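Local coordinates for protein putative tetR family transcriptional regulator (Streptomyces coelicolor A3, PDB 2Q24) that probably binds DNA through a helix-turn-helix domain and regulates transcription as a dimeric member of the TetR family, at residues Glu63-Arg67 against Asp120-Ser125; Tyr66-Val70 against Asp99-Lys104; Val70-Cys74 against Ser125-Ile129; Ala89-Trp93 against Ala132-Met137; Gly144-Ile150 against Gly185-Thr189. All blocks are in the same frame, centred on the assembly; numbering follows the deposited sequence.

Interaction 1: residues Glu63-Arg67 against Asp120-Ser125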
# COMPACT_ATOMS: atom_id res chain seq x y z
N GLU B 63 -11.45 5.76 -7.20
CA GLU B 63 -10.78 4.80 -6.28
C GLU B 63 -9.38 4.42 -6.74
O GLU B 63 -8.41 4.48 -5.95
CB GLU B 63 -11.62 3.53 -6.08
CG GLU B 63 -10.84 2.51 -5.28
CD GLU B 63 -11.61 1.30 -4.89
OE1 GLU B 63 -12.85 1.34 -4.87
OE2 GLU B 63 -10.93 0.27 -4.64
N ALA B 64 -9.25 4.01 -8.00
CA ALA B 64 -7.92 3.67 -8.57
C ALA B 64 -6.90 4.83 -8.49
O ALA B 64 -5.72 4.62 -8.16
CB ALA B 64 -8.07 3.21 -10.02
N ALA B 65 -7.36 6.05 -8.79
CA ALA B 65 -6.52 7.26 -8.71
C ALA B 65 -6.01 7.49 -7.29
O ALA B 65 -4.79 7.71 -7.10
CB ALA B 65 -7.27 8.48 -9.16
N TYR B 66 -6.93 7.42 -6.32
CA TYR B 66 -6.54 7.54 -4.91
C TYR B 66 -5.52 6.45 -4.52
O TYR B 66 -4.50 6.75 -3.90
CB TYR B 66 -7.77 7.54 -3.97
CG TYR B 66 -7.35 7.67 -2.50
CD1 TYR B 66 -7.00 8.93 -1.94
CD2 TYR B 66 -7.31 6.55 -1.68
CE1 TYR B 66 -6.62 9.02 -0.59
CE2 TYR B 66 -6.95 6.64 -0.35
CZ TYR B 66 -6.59 7.87 0.17
OH TYR B 66 -6.20 7.92 1.48
N ARG B 67 -5.80 5.19 -4.86
CA ARG B 67 -4.92 4.09 -4.47
C ARG B 67 -3.57 4.22 -5.11
O ARG B 67 -2.54 3.88 -4.51
CB ARG B 67 -5.56 2.76 -4.89
CG ARG B 67 -6.75 2.41 -4.02
CD ARG B 67 -7.47 1.13 -4.49
NE ARG B 67 -6.61 -0.06 -4.38
CZ ARG B 67 -7.01 -1.30 -4.59
NH1 ARG B 67 -8.28 -1.52 -4.95
NH2 ARG B 67 -6.15 -2.31 -4.46
N ASP B 120 -14.85 1.40 -1.35
CA ASP B 120 -13.98 1.84 -0.24
C ASP B 120 -12.63 2.19 -0.79
O ASP B 120 -11.81 1.31 -1.03
CB ASP B 120 -13.86 0.77 0.87
CG ASP B 120 -12.70 1.08 1.86
OD1 ASP B 120 -12.46 2.27 2.18
OD2 ASP B 120 -12.04 0.13 2.30
N PRO B 121 -12.41 3.50 -1.02
CA PRO B 121 -11.16 3.93 -1.62
C PRO B 121 -9.96 3.71 -0.69
O PRO B 121 -8.85 3.58 -1.18
CB PRO B 121 -11.36 5.43 -1.87
CG PRO B 121 -12.53 5.82 -1.07
CD PRO B 121 -13.32 4.62 -0.72
N TYR B 122 -10.20 3.64 0.62
CA TYR B 122 -9.12 3.87 1.62
C TYR B 122 -8.39 2.62 1.96
O TYR B 122 -7.17 2.65 2.13
CB TYR B 122 -9.69 4.47 2.92
CG TYR B 122 -10.39 5.78 2.66
CD1 TYR B 122 -9.67 6.88 2.20
CD2 TYR B 122 -11.76 5.88 2.81
CE1 TYR B 122 -10.30 8.10 1.94
CE2 TYR B 122 -12.42 7.11 2.54
CZ TYR B 122 -11.66 8.20 2.10
OH TYR B 122 -12.26 9.40 1.83
N GLY B 123 -9.13 1.52 2.11
CA GLY B 123 -8.48 0.23 2.40
C GLY B 123 -7.51 0.39 3.56
O GLY B 123 -7.87 0.94 4.62
N ASP B 124 -6.29 -0.13 3.37
CA ASP B 124 -5.23 -0.09 4.40
C ASP B 124 -4.30 1.08 4.16
O ASP B 124 -3.14 1.03 4.55
CB ASP B 124 -4.46 -1.44 4.41
CG ASP B 124 -5.19 -2.53 5.30
OD1 ASP B 124 -4.66 -2.93 6.36
OD2 ASP B 124 -6.29 -2.91 4.99
N SER B 125 -4.77 2.12 3.43
CA SER B 125 -3.86 3.29 3.13
C SER B 125 -3.15 3.89 4.36
O SER B 125 -1.96 4.19 4.30
CB SER B 125 -4.57 4.43 2.35
OG SER B 125 -5.16 3.89 1.20
O HOH W 1 -14.09 -0.76 -2.86
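Glu-63 and Pro-121 mark the closest backbone approach, their CA atoms 4.8 Å apart, where helix 58-75 runs past the irregular loop that leads into helix 125-142. The largest side-chain contribution comes from Tyr-66, whose ring leaves the helix with CG opposite the backbone N (chi1 180°). Its edge, at CD2, meets Pro-121 O at 3.4 Å, close to the ring plane. Tyr-122 stands nearly perpendicular, planes at 81°, and turns its own edge to the face of Tyr-66 in an offset edge-to-face pair with centroids 5.4 Å apart; the hydroxyl of Tyr-66 is engaged by Tyr-100. The loop keeps its shape through internal bonds. Asp-120 OD1 accepts from Tyr-122 N in an Asx turn, while both N and OG of Ser-125 donate to Tyr-122 O across a type II' turn, whose positive phi at Gly-123 suits glycine. Extended Glu-63 reaches Arg-67 NH1 with OE2 (3.2 Å), a salt bridge between residues one helical turn apart. The other oxygen, Glu-63 OE1, takes a bond from a water 3.2 Å away, and that water accepts from Asp-120 N at 2.7 Å. With an alanine here in place of the glutamate, Arg-67 would probably lose this carboxylate and the bridging water its link to the helix. Pro-121 O also accepts from Arg-67 NH2 of the second subunit, and the reciprocal bond exists. The chemistry thus implies a loop fastened to its helix by ring packing and one water, while Arg-67 NH2 and Pro-121 O serve the dimer contact.

Interaction 2: residues Tyr66-Val70 against Asp99-Lys104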
# COMPACT_ATOMS: atom_id res chain seq x y z
N TYR B 66 -6.93 7.42 -6.32
CA TYR B 66 -6.54 7.54 -4.91
C TYR B 66 -5.52 6.45 -4.52
O TYR B 66 -4.50 6.75 -3.90
CB TYR B 66 -7.77 7.54 -3.97
CG TYR B 66 -7.35 7.67 -2.50
CD1 TYR B 66 -7.00 8.93 -1.94
CD2 TYR B 66 -7.31 6.55 -1.68
CE1 TYR B 66 -6.62 9.02 -0.59
CE2 TYR B 66 -6.95 6.64 -0.35
CZ TYR B 66 -6.59 7.87 0.17
OH TYR B 66 -6.20 7.92 1.48
N ARG B 67 -5.80 5.19 -4.86
CA ARG B 67 -4.92 4.09 -4.47
C ARG B 67 -3.57 4.22 -5.11
O ARG B 67 -2.54 3.88 -4.51
CB ARG B 67 -5.56 2.76 -4.89
CG ARG B 67 -6.75 2.41 -4.02
CD ARG B 67 -7.47 1.13 -4.49
NE ARG B 67 -6.61 -0.06 -4.38
CZ ARG B 67 -7.01 -1.30 -4.59
NH1 ARG B 67 -8.28 -1.52 -4.95
NH2 ARG B 67 -6.15 -2.31 -4.46
N ASN B 68 -3.55 4.68 -6.37
CA ASN B 68 -2.29 4.91 -7.05
C ASN B 68 -1.47 6.01 -6.37
O ASN B 68 -0.25 5.89 -6.25
CB ASN B 68 -2.56 5.30 -8.52
CG ASN B 68 -1.28 5.53 -9.29
OD1 ASN B 68 -0.96 6.66 -9.61
ND2 ASN B 68 -0.55 4.45 -9.61
N GLU B 69 -2.14 7.08 -5.92
CA GLU B 69 -1.47 8.20 -5.25
C GLU B 69 -0.80 7.72 -3.93
O GLU B 69 0.36 8.05 -3.64
CB GLU B 69 -2.49 9.34 -4.96
CG GLU B 69 -1.96 10.52 -4.14
CD GLU B 69 -1.14 11.52 -4.92
OE1 GLU B 69 -0.92 11.33 -6.15
OE2 GLU B 69 -0.72 12.53 -4.31
N VAL B 70 -1.54 6.93 -3.17
CA VAL B 70 -1.01 6.31 -1.93
C VAL B 70 0.19 5.43 -2.26
O VAL B 70 1.23 5.52 -1.60
CB VAL B 70 -2.13 5.47 -1.25
CG1 VAL B 70 -1.56 4.60 -0.07
CG2 VAL B 70 -3.24 6.45 -0.73
N ASP B 99 1.71 16.85 -0.21
CA ASP B 99 1.15 16.84 -1.60
C ASP B 99 -0.05 15.86 -1.70
O ASP B 99 -1.11 16.19 -2.26
CB ASP B 99 2.20 16.40 -2.61
CG ASP B 99 3.33 17.43 -2.82
OD1 ASP B 99 3.15 18.64 -2.55
OD2 ASP B 99 4.39 16.98 -3.33
N TYR B 100 0.14 14.66 -1.16
CA TYR B 100 -0.90 13.61 -1.08
C TYR B 100 -2.10 14.06 -0.23
O TYR B 100 -3.26 13.91 -0.64
CB TYR B 100 -0.27 12.35 -0.47
CG TYR B 100 -1.27 11.51 0.28
CD1 TYR B 100 -2.23 10.76 -0.38
CD2 TYR B 100 -1.29 11.52 1.70
CE1 TYR B 100 -3.18 10.02 0.33
CE2 TYR B 100 -2.23 10.76 2.41
CZ TYR B 100 -3.18 10.04 1.71
OH TYR B 100 -4.11 9.28 2.41
N ALA B 101 -1.83 14.60 0.95
CA ALA B 101 -2.92 14.99 1.87
C ALA B 101 -3.76 16.18 1.35
O ALA B 101 -4.98 16.28 1.57
CB ALA B 101 -2.31 15.28 3.26
N THR B 102 -3.09 17.08 0.65
CA THR B 102 -3.73 18.20 -0.05
C THR B 102 -4.67 17.69 -1.13
O THR B 102 -5.84 18.16 -1.23
CB THR B 102 -2.65 19.17 -0.64
OG1 THR B 102 -2.01 19.83 0.47
CG2 THR B 102 -3.28 20.23 -1.57
N ALA B 103 -4.18 16.75 -1.95
CA ALA B 103 -5.00 16.07 -2.96
C ALA B 103 -6.20 15.33 -2.35
O ALA B 103 -7.36 15.48 -2.82
CB ALA B 103 -4.14 15.15 -3.82
N LYS B 104 -5.94 14.59 -1.26
CA LYS B 104 -6.99 13.89 -0.51
C LYS B 104 -8.09 14.88 -0.11
O LYS B 104 -9.29 14.63 -0.31
CB LYS B 104 -6.39 13.25 0.75
CG LYS B 104 -7.35 12.32 1.48
CD LYS B 104 -6.69 11.74 2.70
CE LYS B 104 -7.57 10.73 3.38
NZ LYS B 104 -8.71 11.40 4.03
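Tyr-66 OH and Tyr-100 OH form the shortest polar link between segments 66-70 and 99-104, 2.7 Å long, and either hydroxyl could be the donor. The Tyr-66 oxygen lies at the edge of the Tyr-100 ring and in its plane. Behind the hydroxyls the rings meet obliquely, with Tyr-66 CE1 and Tyr-100 CE1 3.7 Å apart, so the bond sits at the end of an apolar contact. Val-70 fills the angle between the two rings. Its CG2 lies over one face of Tyr-66, displaced toward the rim, and comes within 3.7 Å of Tyr-100 CE1. The segments run almost antiparallel, at 165°, with axes 10.8 Å apart. In the TetR fold the helix that follows the helix-turn-helix connects the DNA-binding domain to the helical C-terminal domain, and helix 58-75 occupies that place. Helix 17-31, from the DNA-binding side, joins the same contact through Val-25, which touches both Glu-69 and Ala-103. Glu-69 bends at its second torsion (chi2 79°), which lays its carboxylate beside the Tyr-100 backbone, OE2 3.4 Å from Tyr-100 CA. Its CG meets the edge of the Tyr-100 ring at CD1, 3.8 Å away, and carboxylate and ring are nearly coplanar, 25° apart. The nearby acid Asp-99 has its own partner in Arg-96, a salt bridge along helix 86-106. Lys-104 runs extended as far as CE, past Tyr-66, and contributes methylene groups rather than its charge: CG approaches Tyr-66 CE1, and CE lies 3.7 Å from Tyr-66 OH.

Interaction 3: residues Val70-Cys74 against Ser125-Ile129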
# COMPACT_ATOMS: atom_id res chain seq x y z
N VAL B 70 -1.54 6.93 -3.17
CA VAL B 70 -1.01 6.31 -1.93
C VAL B 70 0.19 5.43 -2.26
O VAL B 70 1.23 5.52 -1.60
CB VAL B 70 -2.13 5.47 -1.25
CG1 VAL B 70 -1.56 4.60 -0.07
CG2 VAL B 70 -3.24 6.45 -0.73
N ALA B 71 0.07 4.55 -3.25
CA ALA B 71 1.16 3.63 -3.54
C ALA B 71 2.40 4.38 -4.02
O ALA B 71 3.53 4.07 -3.61
CB ALA B 71 0.72 2.59 -4.54
N ARG B 72 2.23 5.39 -4.87
CA ARG B 72 3.41 6.17 -5.29
C ARG B 72 4.13 6.84 -4.10
O ARG B 72 5.36 6.82 -4.05
CB ARG B 72 3.06 7.19 -6.36
CG ARG B 72 2.83 6.44 -7.70
CD ARG B 72 2.60 7.43 -8.86
NE ARG B 72 1.23 7.93 -8.85
N LEU B 73 3.36 7.35 -3.15
CA LEU B 73 3.90 7.98 -1.95
C LEU B 73 4.71 6.95 -1.13
O LEU B 73 5.84 7.21 -0.74
CB LEU B 73 2.76 8.57 -1.12
CG LEU B 73 3.20 9.12 0.24
CD1 LEU B 73 4.15 10.31 0.03
CD2 LEU B 73 1.96 9.54 1.05
N CYS B 74 4.12 5.77 -0.89
CA CYS B 74 4.78 4.74 -0.12
C CYS B 74 6.03 4.17 -0.79
O CYS B 74 7.05 3.95 -0.14
CB CYS B 74 3.79 3.61 0.24
SG CYS B 74 2.46 4.18 1.33
N SER B 125 -4.77 2.12 3.43
CA SER B 125 -3.86 3.29 3.13
C SER B 125 -3.15 3.89 4.36
O SER B 125 -1.96 4.19 4.30
CB SER B 125 -4.57 4.43 2.35
OG SER B 125 -5.16 3.89 1.20
N ARG B 126 -3.89 4.09 5.45
CA ARG B 126 -3.32 4.67 6.64
C ARG B 126 -2.14 3.79 7.11
O ARG B 126 -1.09 4.30 7.47
CB ARG B 126 -4.37 4.88 7.74
CG ARG B 126 -3.80 5.55 9.01
CD ARG B 126 -4.82 5.50 10.14
N GLN B 127 -2.34 2.48 7.15
CA GLN B 127 -1.31 1.55 7.61
C GLN B 127 -0.09 1.57 6.68
O GLN B 127 1.06 1.54 7.13
CB GLN B 127 -1.89 0.12 7.69
CG GLN B 127 -3.11 -0.01 8.62
CD GLN B 127 -4.48 0.13 7.93
OE1 GLN B 127 -4.84 1.17 7.37
NE2 GLN B 127 -5.28 -0.94 8.02
N LEU B 128 -0.34 1.55 5.38
CA LEU B 128 0.76 1.55 4.39
C LEU B 128 1.62 2.83 4.57
O LEU B 128 2.86 2.78 4.59
CB LEU B 128 0.19 1.52 2.97
CG LEU B 128 -0.49 0.21 2.50
CD1 LEU B 128 -1.26 0.48 1.19
CD2 LEU B 128 0.58 -0.83 2.27
N ILE B 129 0.93 3.97 4.71
CA ILE B 129 1.65 5.25 4.79
C ILE B 129 2.35 5.37 6.13
O ILE B 129 3.48 5.82 6.22
CB ILE B 129 0.70 6.41 4.64
CG1 ILE B 129 0.17 6.45 3.20
CG2 ILE B 129 1.46 7.73 5.00
CD1 ILE B 129 -1.06 7.34 3.03
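Val-70 presents both of its methyl groups to Ser-125, CG1 and CG2 each lying 3.9 Å from Ser-125 CB, so that the small side chain is met by the whole fork of the valine. The serine hydroxyl makes only van der Waals contact here, since its hydrogen bond goes back to Tyr-122 O. The two valine branches then diverge in their roles. CG1, set opposite the backbone N (chi1 171°), looks along the helix toward the next turn of the partner, where it meets Ile-129 CG1 at 4.1 Å and lies near Leu-128 CD1. Leu-73 comes to the same isoleucine across its direction, the two side chains at about a right angle, with Leu-73 CD2 4.2 Å from Ile-129 CG1. Cys-74 reaches Ile-129 as well. Its SG, on the backbone N side (chi1 -65°), packs against Ile-129 CG1 at 3.7 Å and against the backbone of Leu-128, 3.6 Å from Leu-128 O. Ile-129 is therefore touched by three side chains of the other helix. The closest backbone approach is also here, between Cys-74 CA and Ile-129 CA, 5.8 Å apart. The segments run nearly parallel, at 14°, and around them Leu-128 touches Asp-75 of the second subunit. Such apolar packing, joining the helix that leaves the DNA-binding domain to a helix of the C-terminal domain, is consistent with the all-helical TetR fold.

Interaction 4: residues Ala89-Trp93 against Ala132-Met137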
# COMPACT_ATOMS: atom_id res chain seq x y z
N ALA B 89 16.07 12.28 3.46
CA ALA B 89 14.99 11.44 2.87
C ALA B 89 13.62 11.68 3.54
O ALA B 89 12.59 11.92 2.86
CB ALA B 89 15.36 9.91 2.84
N LEU B 90 13.57 11.57 4.88
CA LEU B 90 12.36 11.89 5.64
C LEU B 90 11.79 13.28 5.26
O LEU B 90 10.62 13.37 4.89
CB LEU B 90 12.67 11.76 7.16
CG LEU B 90 11.55 12.21 8.09
CD1 LEU B 90 10.28 11.26 7.87
CD2 LEU B 90 12.18 12.08 9.51
N ARG B 91 12.62 14.32 5.24
CA ARG B 91 12.17 15.66 4.88
C ARG B 91 11.54 15.71 3.48
O ARG B 91 10.47 16.27 3.31
CB ARG B 91 13.36 16.65 4.99
CG ARG B 91 13.12 18.07 4.41
CD ARG B 91 14.26 19.05 4.74
NE ARG B 91 14.74 18.94 6.13
CZ ARG B 91 14.35 19.69 7.18
NH1 ARG B 91 13.47 20.67 7.05
NH2 ARG B 91 14.86 19.46 8.36
N ALA B 92 12.23 15.15 2.48
CA ALA B 92 11.68 15.16 1.10
C ALA B 92 10.36 14.43 1.06
O ALA B 92 9.38 14.89 0.45
CB ALA B 92 12.67 14.56 0.10
N TRP B 93 10.30 13.29 1.75
CA TRP B 93 9.05 12.52 1.75
C TRP B 93 7.89 13.23 2.45
O TRP B 93 6.75 13.15 2.03
CB TRP B 93 9.31 11.15 2.40
CG TRP B 93 8.12 10.20 2.31
CD1 TRP B 93 7.86 9.27 1.32
CD2 TRP B 93 7.06 10.10 3.25
NE1 TRP B 93 6.68 8.59 1.61
CE2 TRP B 93 6.16 9.09 2.79
CE3 TRP B 93 6.77 10.79 4.45
CZ2 TRP B 93 5.02 8.72 3.51
CZ3 TRP B 93 5.60 10.41 5.19
CH2 TRP B 93 4.74 9.41 4.69
N ALA B 132 5.54 3.46 5.83
CA ALA B 132 6.56 4.19 5.03
C ALA B 132 7.26 5.19 5.94
O ALA B 132 8.48 5.35 5.91
CB ALA B 132 5.86 4.92 3.88
N LEU B 133 6.46 5.88 6.74
CA LEU B 133 7.00 6.77 7.74
C LEU B 133 7.91 6.05 8.74
O LEU B 133 8.98 6.52 9.05
CB LEU B 133 5.84 7.42 8.45
CG LEU B 133 6.01 8.70 9.21
CD1 LEU B 133 6.94 9.75 8.53
CD2 LEU B 133 4.57 9.29 9.48
N THR B 134 7.45 4.92 9.25
CA THR B 134 8.29 4.10 10.14
C THR B 134 9.65 3.72 9.50
O THR B 134 10.70 3.80 10.17
CB THR B 134 7.51 2.82 10.57
OG1 THR B 134 6.35 3.23 11.31
CG2 THR B 134 8.36 1.90 11.44
N ALA B 135 9.63 3.32 8.22
CA ALA B 135 10.87 2.98 7.53
C ALA B 135 11.87 4.16 7.50
O ALA B 135 13.07 4.00 7.86
CB ALA B 135 10.59 2.41 6.11
N LEU B 136 11.34 5.34 7.20
CA LEU B 136 12.14 6.59 7.16
C LEU B 136 12.66 6.92 8.55
O LEU B 136 13.86 7.21 8.73
CB LEU B 136 11.28 7.71 6.60
CG LEU B 136 11.02 7.65 5.05
CD1 LEU B 136 9.77 8.58 4.85
CD2 LEU B 136 12.23 8.04 4.21
N MSE B 137 11.77 6.89 9.55
CA MSE B 137 12.18 7.26 10.92
C MSE B 137 13.13 6.23 11.54
O MSE B 137 14.08 6.63 12.20
CB MSE B 137 10.95 7.53 11.78
CG MSE B 137 10.09 8.61 11.13
SE MSE B 137 8.59 9.00 12.32
CE MSE B 137 9.52 9.64 13.88
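Trp-93 and Leu-136 meet in an antiparallel helix pair in the helical bundle of the C-terminal domain, where segments 89-93 and 132-137 of helices 86-106 and 125-142 run at 151° to each other with axes 9.9 Å apart. All the residues that meet are buried, and the contact is apolar throughout. Leu-136 places CD1 over one face of the indole, displaced toward the rim and 3.4 Å from Trp-93 CG, the position of a CH-pi contact. The tryptophan points across the interface with CG opposite the backbone N (chi1 -173°), which carries its six-membered ring to the preceding turn of the partner helix. There CZ2 meets Ala-132 CB at 3.9 Å, and CZ3 meets Leu-133 CD1 at 3.7 Å, the leucine crossing the indole at about a right angle. Trp-93 NE1 probably donates to Leu-73 O, which ties the ring to helix 58-75 as well. Replacing the indole by an alanine side chain would probably open a gap against Leu-136 CD1 and Leu-133 CD1 and deprive the Leu-73 carbonyl of this donor. The second methyl of Leu-136, CD2, packs 3.9 Å from Ala-89 CB. Leu-90 uses a single methyl for three partners: its CD1 lies 3.7 Å from Leu-133 CD1, 3.9 Å from Leu-136 CB and 4.2 Å from CG of Met-137, a selenomethionine.

Interaction 5: residues Gly144-Ile150 against Gly185-Thr189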
# COMPACT_ATOMS: atom_id res chain seq x y z
N GLY B 144 21.52 8.14 13.91
CA GLY B 144 21.66 9.18 14.90
C GLY B 144 21.23 10.56 14.45
O GLY B 144 21.56 11.55 15.10
N GLU B 145 20.47 10.65 13.34
CA GLU B 145 20.15 11.95 12.76
C GLU B 145 18.86 12.52 13.31
O GLU B 145 18.59 13.71 13.12
CB GLU B 145 20.06 11.83 11.22
CG GLU B 145 21.45 11.64 10.59
CD GLU B 145 21.43 11.47 9.06
OE1 GLU B 145 20.35 11.63 8.44
OE2 GLU B 145 22.49 11.15 8.50
N ILE B 146 18.03 11.64 13.88
CA ILE B 146 16.86 12.05 14.64
C ILE B 146 16.80 11.29 15.95
O ILE B 146 17.44 10.21 16.11
CB ILE B 146 15.49 11.86 13.89
CG1 ILE B 146 15.24 10.39 13.56
CG2 ILE B 146 15.41 12.80 12.66
CD1 ILE B 146 13.73 10.10 13.20
N ARG B 147 16.03 11.82 16.88
CA ARG B 147 15.68 11.08 18.10
C ARG B 147 14.96 9.80 17.74
O ARG B 147 14.37 9.66 16.65
CB ARG B 147 14.78 11.94 19.01
CG ARG B 147 13.50 12.35 18.32
CD ARG B 147 12.86 13.59 18.98
NE ARG B 147 12.42 13.28 20.36
CZ ARG B 147 11.77 14.14 21.13
NH1 ARG B 147 11.52 15.40 20.69
NH2 ARG B 147 11.39 13.76 22.36
N SER B 148 14.99 8.85 18.66
CA SER B 148 14.40 7.53 18.38
C SER B 148 13.10 7.29 19.15
O SER B 148 12.50 6.19 19.04
CB SER B 148 15.40 6.43 18.74
OG SER B 148 15.68 6.51 20.12
N ASP B 149 12.65 8.29 19.90
CA ASP B 149 11.49 8.10 20.78
C ASP B 149 10.16 8.69 20.28
O ASP B 149 9.20 8.79 21.06
CB ASP B 149 11.81 8.67 22.15
CG ASP B 149 12.02 10.19 22.11
OD1 ASP B 149 12.44 10.67 21.06
OD2 ASP B 149 11.79 10.91 23.10
N ILE B 150 10.10 9.07 19.03
CA ILE B 150 8.81 9.51 18.46
C ILE B 150 8.10 8.39 17.72
O ILE B 150 8.73 7.63 17.01
CB ILE B 150 8.99 10.75 17.54
CG1 ILE B 150 9.64 11.89 18.32
CG2 ILE B 150 7.63 11.16 16.92
CD1 ILE B 150 8.83 12.43 19.60
N GLY B 185 11.65 19.35 15.78
CA GLY B 185 11.25 18.62 17.02
C GLY B 185 11.90 17.22 17.07
O GLY B 185 11.98 16.62 18.14
N LEU B 186 12.34 16.71 15.90
CA LEU B 186 12.93 15.37 15.81
C LEU B 186 14.42 15.41 16.12
O LEU B 186 15.06 14.36 16.21
CB LEU B 186 12.75 14.79 14.39
CG LEU B 186 11.27 14.50 14.03
CD1 LEU B 186 11.25 13.87 12.63
CD2 LEU B 186 10.53 13.62 15.06
N ARG B 187 15.00 16.59 16.27
CA ARG B 187 16.45 16.70 16.49
C ARG B 187 16.85 15.87 17.73
O ARG B 187 16.15 15.92 18.74
CB ARG B 187 16.85 18.19 16.68
CG ARG B 187 16.70 19.02 15.40
CD ARG B 187 17.43 20.42 15.57
NE ARG B 187 16.62 21.54 16.11
CZ ARG B 187 15.92 21.54 17.25
NH1 ARG B 187 15.83 20.44 17.97
NH2 ARG B 187 15.25 22.64 17.66
N PRO B 188 17.99 15.13 17.64
CA PRO B 188 18.61 14.27 18.68
C PRO B 188 18.96 15.23 19.82
O PRO B 188 19.31 16.38 19.55
CB PRO B 188 19.79 13.59 17.96
CG PRO B 188 20.05 14.41 16.79
CD PRO B 188 18.80 15.15 16.41
N THR B 189 18.98 14.72 21.05
CA THR B 189 19.87 15.25 22.11
C THR B 189 21.27 15.66 21.72
O THR B 189 21.65 16.84 21.87
CB THR B 189 19.80 14.34 23.35
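Arg-147 runs along the carbonyls of Leu-186 and Gly-185 with its CB, CG and CD atoms and ends there with NH1. CG is turned between the backbone N and the carbonyl carbon (chi1 59°), which folds the chain back over Leu-186: CB lies 3.7 Å from Leu-186 O, and CG comes to 3.3 Å from that same oxygen. CD then moves on to the preceding carbonyl, 3.3 Å from Gly-185 O. Past a bend at the third torsion, NE donates to the syn lone pair of Asp-149 OD1 at 2.7 Å, and NH2 donates to Asp-149 OD2 at 3.0 Å. This side-on, two-point salt bridge fixes the rotation of the guanidinium and directs Arg-147 NH1 at Gly-185 O, the NH1 to O distance being 2.9 Å; the bond is fairly straight (162°) and lies in the guanidinium plane. One face of the group is covered by Ile-150 CD1, centred above it. The backbone of Arg-147 reinforces the grip, its N donating almost linearly (170°) to Leu-186 O at 2.8 Å. Beside this polar row, Ile-146 and Leu-186 lie alongside each other, Ile-146 CG2 3.7 Å from Leu-186 CB, and Ile-150 CG1 closes on Leu-186 CD2. Pro-188 rests on the carbonyls of Glu-145 and of Gly-144, the positive-phi residue of the Schellman motif that follows helix 125-142. The paired loops thus join the turn between helices 125-142 and 152-165 to the end of helix 172-185, with Ile-146 and Ile-150 against Met-137, Leu-186 on Leu-90 of helix 86-106, and Glu-145 bonded to Ala-87 N.

How the interactions relate
Interactions 1, 2 and 3 all use helix 58-75, which packs successive residues against a loop, helix 86-106 and helix 125-142; Tyr-66 serves the first two and Val-70 the second and third. Helices 86-106 and 125-142 then meet each other in interaction 4, reached from interaction 3 through a probable hydrogen bond from Trp-93 to Leu-73. Interactions 3 and 4 are buried and almost wholly apolar, whereas interactions 1 and 2, partly buried, mix rings with polar groups. Interaction 5 lies farther out, its centre about 24 Å from the chain's centre, partly buried with exposed residues; it relies on arginine and backbone bonds, yet Leu-186 and Met-137 join it to interaction 4.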